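Local coordinates for acetyltransferase PA1377 (Pseudomonas aeruginosa, PDB 2VI7), which is a putative GCN5-related (GNAT) N-acetyltransferase, probably transferring an acetyl group from acetyl-CoA to an amine of a substrate not yet identified, at residues 8-13 with 61-66; 16-21 with 40-45; 22-27 with 67-72; 71-76 with 91-96. All coordinates share one frame; numbering follows the deposited sequence.

In the fold
Contacts 1 and 4 join neighbouring strands of one sheet by backbone hydrogen bonds: contact 1 pairs strand 8-12 with strand 58-65 at the partly solvent-exposed margin, whereas contact 4 pairs strand 68-77 with strand 86-95 close to the centre of the chain. Contact 3 lays helix 18-25 on strand 68-77 and is buried, with leucine packing and a water bridge in place of direct polar bonds. It shares Gly-71 and Ser-72 with contact 4. Contact 2, farthest out, sets the same helix against helix 42-49 through aliphatic contacts. Contacts 1 and 2 meet through the salt bridge between Glu-11 and Arg-16 and through Tyr-13, which packs on Leu-21.

Contact 1: 8-13 with 61-66; sequences IRLERY and LVALHQ
Glu-11 and Leu-64 lie on the same face of two antiparallel strands, and their side chains cross at about a right angle. CD1 of Leu-64 lies over one face of the Glu-11 carboxylate, 3.7 Å from its CD, with both oxygens almost as near. The glutamate chain, extended beyond CG, lifts its carboxylate off the sheet over Leu-64, where OE1 forms a salt bridge with Arg-16; His-17 packs on both Glu-11 and Leu-64. Beside them, CG1 of Val-62 meets the ring of Tyr-13 at CD1 (4.0 Å) in an oblique approach. Tyr-13 has CG anti to its backbone N (chi1 173°), and its ring leads away from the strand toward Val-18 and Leu-21 of helix 18-25.

The pairing joins the N-terminal strand 8-12 to strand 58-65, as in the GNAT fold, where the first strand runs antiparallel to the second at one side of the sheet. Arg-9 with Leu-64 and Glu-11 with Val-62 are the hydrogen-bonded pairs. Arg-9 N donates to Leu-64 O at 2.7 Å, and Leu-64 N returns a bond to Arg-9 O at 2.6 Å, both in the carbonyl plane. The bonds of the second pair are longer, Glu-11 N to Val-62 O being 3.1 Å.

On the other face, Leu-10 and Ile-8 converge on the small Ala-63. Leu-10 turns its CD2 back over the alanine, 3.9 Å from Ala-63 CB, while CG2 of Ile-8 reaches the same methyl at 4.1 Å. Helix 102-117 covers this face, with Leu-10 touching Leu-106 and Ile-8 touching Val-102.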
loop_
_atom_site.group_PDB
_atom_site.type_symbol
_atom_site.label_atom_id
_atom_site.label_comp_id
_atom_site.label_asym_id
_atom_site.label_seq_id
_atom_site.Cartn_x
_atom_site.Cartn_y
_atom_site.Cartn_z
ATOM N N ILE A 8 -0.044 -32.183 1.854
ATOM C CA ILE A 8 0.219 -30.775 2.134
ATOM C C ILE A 8 -0.573 -30.318 3.356
ATOM O O ILE A 8 -1.802 -30.385 3.363
ATOM C CB ILE A 8 -0.161 -29.874 0.940
ATOM C CG1 ILE A 8 0.643 -30.272 -0.300
ATOM C CG2 ILE A 8 0.114 -28.414 1.283
ATOM C CD1 ILE A 8 0.386 -29.383 -1.512
ATOM N N ARG A 9 0.146 -29.867 4.383
ATOM C CA ARG A 9 -0.451 -29.382 5.625
ATOM C C ARG A 9 -0.324 -27.872 5.682
ATOM O O ARG A 9 0.751 -27.335 5.438
ATOM C CB ARG A 9 0.290 -29.934 6.844
ATOM C CG ARG A 9 -0.372 -31.091 7.565
ATOM C CD ARG A 9 0.267 -31.268 8.942
ATOM N NE ARG A 9 0.139 -32.615 9.504
ATOM C CZ ARG A 9 -0.980 -33.140 10.012
ATOM N NH1 ARG A 9 -2.107 -32.436 10.025
ATOM N NH2 ARG A 9 -0.954 -34.360 10.561
ATOM N N LEU A 10 -1.415 -27.189 6.014
ATOM C CA LEU A 10 -1.388 -25.739 6.138
ATOM C C LEU A 10 -1.355 -25.435 7.621
ATOM O O LEU A 10 -2.068 -26.059 8.404
ATOM C CB LEU A 10 -2.629 -25.105 5.506
ATOM C CG LEU A 10 -2.714 -25.211 3.985
ATOM C CD1 LEU A 10 -3.972 -24.517 3.498
ATOM C CD2 LEU A 10 -1.488 -24.567 3.362
ATOM N N GLU A 11 -0.515 -24.488 8.008
ATOM C CA GLU A 11 -0.403 -24.131 9.406
ATOM C C GLU A 11 -0.067 -22.668 9.564
ATOM O O GLU A 11 0.504 -22.058 8.668
ATOM C CB GLU A 11 0.661 -25.001 10.082
ATOM C CG GLU A 11 0.155 -26.394 10.446
ATOM C CD GLU A 11 1.233 -27.269 11.076
ATOM O OE1 GLU A 11 2.128 -26.701 11.758
ATOM O OE2 GLU A 11 1.164 -28.510 10.891
ATOM N N ARG A 12 -0.456 -22.111 10.703
ATOM C CA ARG A 12 -0.181 -20.719 11.003
ATOM C C ARG A 12 1.324 -20.526 11.199
ATOM O O ARG A 12 1.979 -21.254 11.958
ATOM C CB ARG A 12 -0.944 -20.292 12.262
ATOM C CG ARG A 12 -0.729 -18.852 12.713
ATOM C CD ARG A 12 -1.312 -17.849 11.732
ATOM N NE ARG A 12 -1.149 -16.477 12.212
ATOM C CZ ARG A 12 -2.044 -15.819 12.949
ATOM N NH1 ARG A 12 -3.186 -16.399 13.298
ATOM N NH2 ARG A 12 -1.798 -14.573 13.335
ATOM N N TYR A 13 1.869 -19.542 10.496
ATOM C CA TYR A 13 3.289 -19.250 10.586
ATOM C C TYR A 13 3.675 -18.816 11.998
ATOM O O TYR A 13 3.204 -17.784 12.500
ATOM C CB TYR A 13 3.668 -18.152 9.587
ATOM C CG TYR A 13 5.093 -17.652 9.731
ATOM C CD1 TYR A 13 6.180 -18.512 9.572
ATOM C CD2 TYR A 13 5.352 -16.313 10.008
ATOM C CE1 TYR A 13 7.490 -18.043 9.678
ATOM C CE2 TYR A 13 6.653 -15.836 10.115
ATOM C CZ TYR A 13 7.719 -16.700 9.948
ATOM O OH TYR A 13 9.006 -16.212 10.040
ATOM N N LEU A 61 0.160 -18.012 6.504
ATOM C CA LEU A 61 0.138 -19.462 6.433
ATOM C C LEU A 61 1.378 -19.997 5.742
ATOM O O LEU A 61 1.995 -19.325 4.914
ATOM C CB LEU A 61 -1.092 -19.947 5.661
ATOM C CG LEU A 61 -2.485 -19.740 6.251
ATOM C CD1 LEU A 61 -3.508 -20.248 5.248
ATOM C CD2 LEU A 61 -2.615 -20.470 7.584
ATOM N N VAL A 62 1.738 -21.219 6.103
ATOM C CA VAL A 62 2.868 -21.893 5.504
ATOM C C VAL A 62 2.331 -23.233 5.070
ATOM O O VAL A 62 1.545 -23.842 5.791
ATOM C CB VAL A 62 4.015 -22.113 6.506
ATOM C CG1 VAL A 62 4.792 -20.828 6.679
ATOM C CG2 VAL A 62 3.457 -22.585 7.843
ATOM N N ALA A 63 2.721 -23.667 3.878
ATOM C CA ALA A 63 2.295 -24.951 3.355
ATOM C C ALA A 63 3.437 -25.889 3.677
ATOM O O ALA A 63 4.586 -25.586 3.375
ATOM C CB ALA A 63 2.092 -24.864 1.863
ATOM N N LEU A 64 3.117 -27.024 4.289
ATOM C CA LEU A 64 4.127 -28.003 4.686
ATOM C C LEU A 64 3.954 -29.382 4.055
ATOM O O LEU A 64 2.840 -29.859 3.833
ATOM C CB LEU A 64 4.104 -28.178 6.207
ATOM C CG LEU A 64 4.260 -26.943 7.082
ATOM C CD1 LEU A 64 3.860 -27.273 8.497
ATOM C CD2 LEU A 64 5.685 -26.468 7.038
ATOM N N HIS A 65 5.081 -30.012 3.770
ATOM C CA HIS A 65 5.098 -31.364 3.234
ATOM C C HIS A 65 6.207 -32.062 4.003
ATOM O O HIS A 65 7.367 -31.650 3.926
ATOM C CB HIS A 65 5.439 -31.397 1.753
ATOM C CG HIS A 65 5.569 -32.787 1.220
ATOM N ND1 HIS A 65 4.506 -33.662 1.180
ATOM C CD2 HIS A 65 6.641 -33.472 0.750
ATOM C CE1 HIS A 65 4.915 -34.827 0.711
ATOM N NE2 HIS A 65 6.207 -34.739 0.444
ATOM N N GLN A 66 5.867 -33.107 4.748
ATOM C CA GLN A 66 6.880 -33.800 5.542
ATOM C C GLN A 66 7.711 -32.761 6.338
ATOM O O GLN A 66 8.941 -32.827 6.360
ATOM C CB GLN A 66 7.817 -34.609 4.632
ATOM C CG GLN A 66 7.134 -35.352 3.486
ATOM C CD GLN A 66 6.911 -36.824 3.777
#

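Contact 2: 16-21 with 40-45; sequences RHVEGL and QSVEQR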
loop_
_atom_site.group_PDB
_atom_site.type_symbol
_atom_site.label_atom_id
_atom_site.label_comp_id
_atom_site.label_asym_id
_atom_site.label_seq_id
_atom_site.Cartn_x
_atom_site.Cartn_y
_atom_site.Cartn_z
ATOM N N ARG A 16 8.367 -21.837 15.104
ATOM C CA ARG A 16 8.779 -23.173 14.702
ATOM C C ARG A 16 9.125 -23.237 13.220
ATOM O O ARG A 16 9.951 -24.045 12.806
ATOM C CB ARG A 16 7.659 -24.181 14.964
ATOM C CG ARG A 16 6.661 -23.786 16.053
ATOM C CD ARG A 16 5.308 -24.427 15.780
ATOM N NE ARG A 16 5.466 -25.532 14.841
ATOM C CZ ARG A 16 4.470 -26.255 14.344
ATOM N NH1 ARG A 16 3.216 -26.002 14.692
ATOM N NH2 ARG A 16 4.733 -27.231 13.488
ATOM N N HIS A 17 8.475 -22.389 12.426
ATOM C CA HIS A 17 8.667 -22.352 10.966
ATOM C C HIS A 17 9.701 -21.384 10.381
ATOM O O HIS A 17 10.094 -21.542 9.223
ATOM C CB HIS A 17 7.325 -22.060 10.266
ATOM C CG HIS A 17 6.224 -23.020 10.606
ATOM N ND1 HIS A 17 5.149 -22.671 11.397
ATOM C CD2 HIS A 17 6.012 -24.305 10.234
ATOM C CE1 HIS A 17 4.322 -23.698 11.497
ATOM N NE2 HIS A 17 4.823 -24.704 10.800
ATOM N N VAL A 18 10.126 -20.385 11.153
ATOM C CA VAL A 18 11.092 -19.386 10.669
ATOM C C VAL A 18 12.268 -19.928 9.858
ATOM O O VAL A 18 12.725 -19.279 8.916
ATOM C CB VAL A 18 11.694 -18.558 11.824
ATOM C CG1 VAL A 18 12.310 -17.267 11.276
ATOM C CG2 VAL A 18 10.637 -18.240 12.842
ATOM N N GLU A 19 12.767 -21.105 10.220
ATOM C CA GLU A 19 13.895 -21.670 9.491
ATOM C C GLU A 19 13.473 -22.125 8.095
ATOM O O GLU A 19 14.147 -21.825 7.108
ATOM C CB GLU A 19 14.505 -22.848 10.262
ATOM C CG GLU A 19 15.980 -23.081 9.932
ATOM C CD GLU A 19 16.571 -24.297 10.643
ATOM O OE1 GLU A 19 16.388 -24.410 11.881
ATOM O OE2 GLU A 19 17.219 -25.125 9.955
ATOM N N GLY A 20 12.356 -22.845 8.021
ATOM C CA GLY A 20 11.862 -23.329 6.743
ATOM C C GLY A 20 11.363 -22.223 5.829
ATOM O O GLY A 20 11.540 -22.289 4.608
ATOM N N LEU A 21 10.732 -21.207 6.412
ATOM C CA LEU A 21 10.216 -20.089 5.629
ATOM C C LEU A 21 11.368 -19.287 5.014
ATOM O O LEU A 21 11.294 -18.839 3.867
ATOM C CB LEU A 21 9.360 -19.164 6.503
ATOM C CG LEU A 21 8.822 -17.979 5.701
ATOM C CD1 LEU A 21 7.788 -18.480 4.706
ATOM C CD2 LEU A 21 8.217 -16.953 6.619
ATOM N N GLN A 40 18.002 -14.054 3.436
ATOM C CA GLN A 40 17.432 -13.518 4.658
ATOM C C GLN A 40 17.921 -14.496 5.729
ATOM O O GLN A 40 18.233 -15.662 5.426
ATOM C CB GLN A 40 15.897 -13.502 4.596
ATOM C CG GLN A 40 15.305 -12.289 3.887
ATOM C CD GLN A 40 13.808 -12.420 3.653
ATOM N N SER A 41 18.013 -14.027 6.968
ATOM C CA SER A 41 18.476 -14.881 8.051
ATOM C C SER A 41 17.394 -15.096 9.101
ATOM O O SER A 41 16.629 -14.176 9.442
ATOM N N VAL A 42 17.334 -16.323 9.608
ATOM C CA VAL A 42 16.378 -16.670 10.646
ATOM C C VAL A 42 16.350 -15.555 11.704
ATOM O O VAL A 42 15.339 -15.336 12.376
ATOM C CB VAL A 42 16.784 -18.006 11.303
ATOM C CG1 VAL A 42 15.765 -18.418 12.345
ATOM C CG2 VAL A 42 16.900 -19.081 10.241
ATOM N N GLU A 43 17.470 -14.846 11.819
ATOM C CA GLU A 43 17.647 -13.769 12.787
ATOM C C GLU A 43 16.613 -12.643 12.799
ATOM O O GLU A 43 15.880 -12.492 13.775
ATOM N N GLN A 44 16.555 -11.849 11.730
ATOM C CA GLN A 44 15.618 -10.724 11.690
ATOM C C GLN A 44 14.142 -11.112 11.618
ATOM O O GLN A 44 13.278 -10.350 12.059
ATOM C CB GLN A 44 15.945 -9.769 10.530
ATOM C CG GLN A 44 16.649 -8.463 10.933
ATOM C CD GLN A 44 18.112 -8.414 10.506
ATOM N N ARG A 45 13.847 -12.284 11.058
ATOM C CA ARG A 45 12.466 -12.747 10.960
ATOM C C ARG A 45 11.864 -12.971 12.339
ATOM O O ARG A 45 10.760 -12.503 12.631
ATOM C CB ARG A 45 12.395 -14.041 10.143
ATOM C CG ARG A 45 12.689 -13.806 8.678
ATOM C CD ARG A 45 12.265 -14.964 7.781
ATOM N NE ARG A 45 12.049 -14.493 6.412
ATOM C CZ ARG A 45 10.974 -13.814 6.003
ATOM N NH1 ARG A 45 9.991 -13.523 6.852
ATOM N NH2 ARG A 45 10.895 -13.407 4.739
#
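Val-18 reaches from helix 18-25 to the start of helix 42-49, and its CG1 does most of the touching. With chi1 at -161°, that methyl lies opposite the backbone N across the CA-CB bond and sits close to Arg-45 CB, at 3.4 Å. It also meets Val-42 CG1 at 3.8 Å. Val-42 divides its two branches between neighbours: CG1 goes to Val-18, while CG2 lies against Glu-19, 4.0 Å from its CA and nearly as close to CG.

Arg-45 runs past Val-18 in the opposite direction, its chain extended from CG to NE. This shape carries the guanidinium to Leu-21, whose side chain it crosses at about a right angle. Leu-21 CD2 lies over one face of the guanidinium, 3.9 Å from NH1. Tyr-13, Thr-22 and Tyr-25 also touch the arginine. The contact thus joins two helices of the segment that follows the first strand of this GNAT-family chain.

Across the two segments the arginine contributes its aliphatic stem and a flat face, not a charge pairing, so the helices are held here by dispersion forces and hydrophobic burial, with no hydrogen bond or salt bridge between the two segments.

Contact 3: 22-27 with 67-72; sequences TALYND and GDVIGS
Leu-24 CG stands anti to the backbone N (chi1 175°), which brings the forked end of the side chain from helix 18-25 onto strand 68-77, whereas Tyr-25, with CG beside its own N (chi1 -68°), brings its hydroxyl near Ser-72. The two methyls of Leu-24 take different ground. CD1 rests on the backbone of Ile-70, 3.9 Å from its C atom. CD2 fits between Val-69 and Ser-72, 4.1 Å from Val-69 CG1 and 3.8 Å from Ser-72 CB. Both of these side chains point toward the helix because a bulge lies between them: Ile-70 and Gly-71 both face Ala-63 of strand 58-65, forming a classic beta bulge at the residues that CD1 and CD2 of Leu-24 touch.

The polar link is indirect. A water lies 3.1 Å from Tyr-25 OH. The same water donates a hydrogen bond to Ser-72 OG. The serine hydroxyl is also hydrogen-bonded to Leu-61 O on the adjacent strand, so OG has a second partner.

Helix 18-25 packs on the face of strand 68-77 that carries Val-69 and Ser-72; Val-69 also meets Leu-64 of strand 58-65, and Leu-24 touches Ala-96 just after strand 86-95.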
loop_
_atom_site.group_PDB
_atom_site.type_symbol
_atom_site.label_atom_id
_atom_site.label_comp_id
_atom_site.label_asym_id
_atom_site.label_seq_id
_atom_site.Cartn_x
_atom_site.Cartn_y
_atom_site.Cartn_z
ATOM N N THR A 22 12.427 -19.108 5.797
ATOM C CA THR A 22 13.611 -18.387 5.362
ATOM C C THR A 22 14.237 -19.096 4.167
ATOM O O THR A 22 14.648 -18.460 3.199
ATOM C CB THR A 22 14.630 -18.316 6.493
ATOM O OG1 THR A 22 14.061 -17.599 7.591
ATOM C CG2 THR A 22 15.849 -17.582 6.052
ATOM N N ALA A 23 14.301 -20.420 4.244
ATOM C CA ALA A 23 14.855 -21.222 3.164
ATOM C C ALA A 23 13.999 -21.063 1.914
ATOM O O ALA A 23 14.520 -21.016 0.795
ATOM C CB ALA A 23 14.904 -22.686 3.571
ATOM N N LEU A 24 12.685 -20.990 2.105
ATOM C CA LEU A 24 11.753 -20.836 0.988
ATOM C C LEU A 24 12.117 -19.621 0.134
ATOM O O LEU A 24 12.261 -19.714 -1.081
ATOM C CB LEU A 24 10.318 -20.677 1.505
ATOM C CG LEU A 24 9.257 -20.385 0.435
ATOM C CD1 LEU A 24 9.091 -21.614 -0.459
ATOM C CD2 LEU A 24 7.935 -19.998 1.103
ATOM N N TYR A 25 12.273 -18.480 0.792
ATOM C CA TYR A 25 12.601 -17.239 0.114
ATOM C C TYR A 25 14.042 -17.166 -0.376
ATOM O O TYR A 25 14.378 -16.305 -1.191
ATOM C CB TYR A 25 12.282 -16.068 1.041
ATOM C CG TYR A 25 10.795 -15.908 1.284
ATOM C CD1 TYR A 25 10.309 -15.456 2.511
ATOM C CD2 TYR A 25 9.872 -16.204 0.276
ATOM C CE1 TYR A 25 8.933 -15.305 2.731
ATOM C CE2 TYR A 25 8.503 -16.058 0.482
ATOM C CZ TYR A 25 8.038 -15.606 1.709
ATOM O OH TYR A 25 6.686 -15.441 1.911
ATOM N N ASN A 26 14.892 -18.070 0.111
ATOM C CA ASN A 26 16.284 -18.089 -0.315
ATOM C C ASN A 26 16.409 -18.728 -1.693
ATOM O O ASN A 26 17.489 -18.750 -2.271
ATOM C CB ASN A 26 17.170 -18.815 0.710
ATOM C CG ASN A 26 17.615 -17.902 1.855
ATOM O OD1 ASN A 26 17.152 -16.761 1.982
ATOM N ND2 ASN A 26 18.513 -18.406 2.698
ATOM N N ASP A 27 15.305 -19.257 -2.214
ATOM C CA ASP A 27 15.311 -19.830 -3.556
ATOM C C ASP A 27 14.960 -18.642 -4.453
ATOM O O ASP A 27 13.843 -18.128 -4.402
ATOM C CB ASP A 27 14.247 -20.926 -3.703
ATOM C CG ASP A 27 14.227 -21.550 -5.105
ATOM O OD1 ASP A 27 14.816 -20.959 -6.040
ATOM O OD2 ASP A 27 13.611 -22.628 -5.274
ATOM N N GLY A 67 7.046 -31.787 6.953
ATOM C CA GLY A 67 7.764 -30.803 7.751
ATOM C C GLY A 67 8.599 -29.736 7.055
ATOM O O GLY A 67 9.198 -28.891 7.727
ATOM N N ASP A 68 8.664 -29.762 5.726
ATOM C CA ASP A 68 9.427 -28.753 4.988
ATOM C C ASP A 68 8.497 -27.659 4.456
ATOM O O ASP A 68 7.460 -27.958 3.856
ATOM C CB ASP A 68 10.172 -29.376 3.795
ATOM C CG ASP A 68 11.270 -30.358 4.216
ATOM O OD1 ASP A 68 12.135 -29.984 5.041
ATOM O OD2 ASP A 68 11.265 -31.505 3.703
ATOM N N VAL A 69 8.868 -26.397 4.671
ATOM C CA VAL A 69 8.060 -25.281 4.185
ATOM C C VAL A 69 8.212 -25.183 2.671
ATOM O O VAL A 69 9.264 -24.773 2.178
ATOM C CB VAL A 69 8.500 -23.943 4.814
ATOM C CG1 VAL A 69 7.811 -22.784 4.111
ATOM C CG2 VAL A 69 8.162 -23.927 6.299
ATOM N N ILE A 70 7.166 -25.558 1.939
ATOM C CA ILE A 70 7.198 -25.524 0.482
ATOM C C ILE A 70 6.367 -24.387 -0.095
ATOM O O ILE A 70 6.250 -24.249 -1.320
ATOM C CB ILE A 70 6.676 -26.844 -0.115
ATOM C CG1 ILE A 70 5.234 -27.083 0.343
ATOM C CG2 ILE A 70 7.570 -27.996 0.308
ATOM C CD1 ILE A 70 4.582 -28.311 -0.258
ATOM N N GLY A 71 5.787 -23.577 0.781
ATOM C CA GLY A 71 4.972 -22.476 0.310
ATOM C C GLY A 71 4.457 -21.577 1.409
ATOM O O GLY A 71 4.428 -21.950 2.576
ATOM N N SER A 72 4.033 -20.381 1.032
ATOM C CA SER A 72 3.531 -19.441 2.011
ATOM C C SER A 72 2.680 -18.358 1.365
ATOM O O SER A 72 2.798 -18.097 0.168
ATOM C CB SER A 72 4.703 -18.809 2.745
ATOM O OG SER A 72 4.239 -17.931 3.741
HETATM O O HOH W 1 4.032 -14.897 3.337
#

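Contact 4: 71-76 with 91-96; sequences GSASLE and MGVAVA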
loop_
_atom_site.group_PDB
_atom_site.type_symbol
_atom_site.label_atom_id
_atom_site.label_comp_id
_atom_site.label_asym_id
_atom_site.label_seq_id
_atom_site.Cartn_x
_atom_site.Cartn_y
_atom_site.Cartn_z
ATOM N N GLY A 71 5.787 -23.577 0.781
ATOM C CA GLY A 71 4.972 -22.476 0.310
ATOM C C GLY A 71 4.457 -21.577 1.409
ATOM O O GLY A 71 4.428 -21.950 2.576
ATOM N N SER A 72 4.033 -20.381 1.032
ATOM C CA SER A 72 3.531 -19.441 2.011
ATOM C C SER A 72 2.680 -18.358 1.365
ATOM O O SER A 72 2.798 -18.097 0.168
ATOM C CB SER A 72 4.703 -18.809 2.745
ATOM O OG SER A 72 4.239 -17.931 3.741
ATOM N N ALA A 73 1.817 -17.741 2.167
ATOM C CA ALA A 73 0.932 -16.669 1.706
ATOM C C ALA A 73 0.343 -15.981 2.933
ATOM O O ALA A 73 0.191 -16.599 3.979
ATOM C CB ALA A 73 -0.183 -17.237 0.827
ATOM N N SER A 74 0.019 -14.702 2.803
ATOM C CA SER A 74 -0.528 -13.958 3.921
ATOM C C SER A 74 -1.700 -13.067 3.530
ATOM O O SER A 74 -1.758 -12.541 2.417
ATOM C CB SER A 74 0.562 -13.095 4.550
ATOM O OG SER A 74 1.001 -12.110 3.629
ATOM N N LEU A 75 -2.630 -12.914 4.468
ATOM C CA LEU A 75 -3.816 -12.079 4.296
ATOM C C LEU A 75 -3.802 -11.062 5.427
ATOM O O LEU A 75 -3.658 -11.429 6.590
ATOM C CB LEU A 75 -5.092 -12.923 4.392
ATOM C CG LEU A 75 -6.424 -12.151 4.436
ATOM C CD1 LEU A 75 -6.600 -11.330 3.156
ATOM C CD2 LEU A 75 -7.579 -13.120 4.607
ATOM N N GLU A 76 -3.930 -9.786 5.084
ATOM C CA GLU A 76 -3.943 -8.731 6.087
ATOM C C GLU A 76 -5.073 -7.721 5.884
ATOM O O GLU A 76 -5.128 -7.000 4.883
ATOM C CB GLU A 76 -2.592 -8.004 6.121
ATOM C CG GLU A 76 -2.613 -6.743 6.970
ATOM C CD GLU A 76 -1.253 -6.098 7.105
ATOM O OE1 GLU A 76 -0.412 -6.300 6.207
ATOM O OE2 GLU A 76 -1.030 -5.375 8.101
ATOM N N MET A 91 1.963 -9.663 -3.109
ATOM C CA MET A 91 2.317 -10.199 -4.428
ATOM C C MET A 91 1.739 -11.605 -4.552
ATOM O O MET A 91 1.989 -12.337 -5.518
ATOM C CB MET A 91 3.836 -10.237 -4.607
ATOM C CG MET A 91 4.491 -8.882 -4.811
ATOM S SD MET A 91 4.249 -8.184 -6.459
ATOM C CE MET A 91 4.477 -9.606 -7.509
ATOM N N GLY A 92 0.963 -11.972 -3.540
ATOM C CA GLY A 92 0.309 -13.262 -3.529
ATOM C C GLY A 92 1.011 -14.449 -2.906
ATOM O O GLY A 92 1.695 -14.366 -1.886
ATOM N N VAL A 93 0.820 -15.575 -3.576
ATOM C CA VAL A 93 1.319 -16.875 -3.180
ATOM C C VAL A 93 2.802 -17.127 -3.548
ATOM O O VAL A 93 3.208 -16.955 -4.702
ATOM C CB VAL A 93 0.357 -17.930 -3.815
ATOM C CG1 VAL A 93 1.050 -18.755 -4.842
ATOM C CG2 VAL A 93 -0.256 -18.787 -2.767
ATOM N N ALA A 94 3.609 -17.513 -2.555
ATOM C CA ALA A 94 5.038 -17.806 -2.745
ATOM C C ALA A 94 5.198 -19.319 -2.711
ATOM O O ALA A 94 5.188 -19.917 -1.635
ATOM C CB ALA A 94 5.852 -17.179 -1.634
ATOM N N VAL A 95 5.363 -19.933 -3.881
ATOM C CA VAL A 95 5.468 -21.386 -3.957
ATOM C C VAL A 95 6.744 -21.956 -4.577
ATOM O O VAL A 95 7.231 -21.473 -5.608
ATOM C CB VAL A 95 4.254 -21.961 -4.720
ATOM C CG1 VAL A 95 4.280 -23.476 -4.690
ATOM C CG2 VAL A 95 2.975 -21.453 -4.101
ATOM N N ALA A 96 7.256 -23.005 -3.929
ATOM C CA ALA A 96 8.457 -23.705 -4.377
ATOM C C ALA A 96 8.089 -24.549 -5.592
ATOM O O ALA A 96 8.700 -24.424 -6.661
ATOM C CB ALA A 96 8.992 -24.606 -3.269
HETATM O O HOH W 2 0.539 -13.598 0.129
#
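The beta hairpin of strands 68-77 and 86-95 lies at the middle of the sheet, and here Ser-72 and Ala-94 form one of its antiparallel hydrogen-bonded pairs. Ser-72 N donates to Ala-94 O at 2.9 Å, with the donor tilted 20° out of the carbonyl plane. The return bond, Ala-94 N to Ser-72 O, is straighter, with an N-H...O angle of 167°. Next to it, Gly-71 faces Val-95 as a non-hydrogen-bonded pair whose CA atoms are 4.4 Å apart, and Gly-71 CA makes a CA-H...O contact of 3.2 Å with Ala-94 O.

Toward Gly-92 the two strands diverge, past the level of Ala-73 and Val-93. A water sits where the hairpin opens and accepts a hydrogen bond of 2.9 Å from Ser-74 N.

On its other side, as in other GNAT enzymes, strand 86-95 probably splays from its parallel neighbour 122-128 to make room for acetyl-CoA. An azide beside Val-93 and a sulfate near Val-95, probably from the crystallisation liquor, may mark such a pocket.

Side-chain packing across the pair is slight: Ala-73 CB meets CG2 of Val-93 at 3.9 Å. Both residues touch helix 102-117, at Leu-110 and Leu-106 respectively, while Ser-72 and Ala-94 share the other face, where Tyr-25 of helix 18-25 packs on Ala-94.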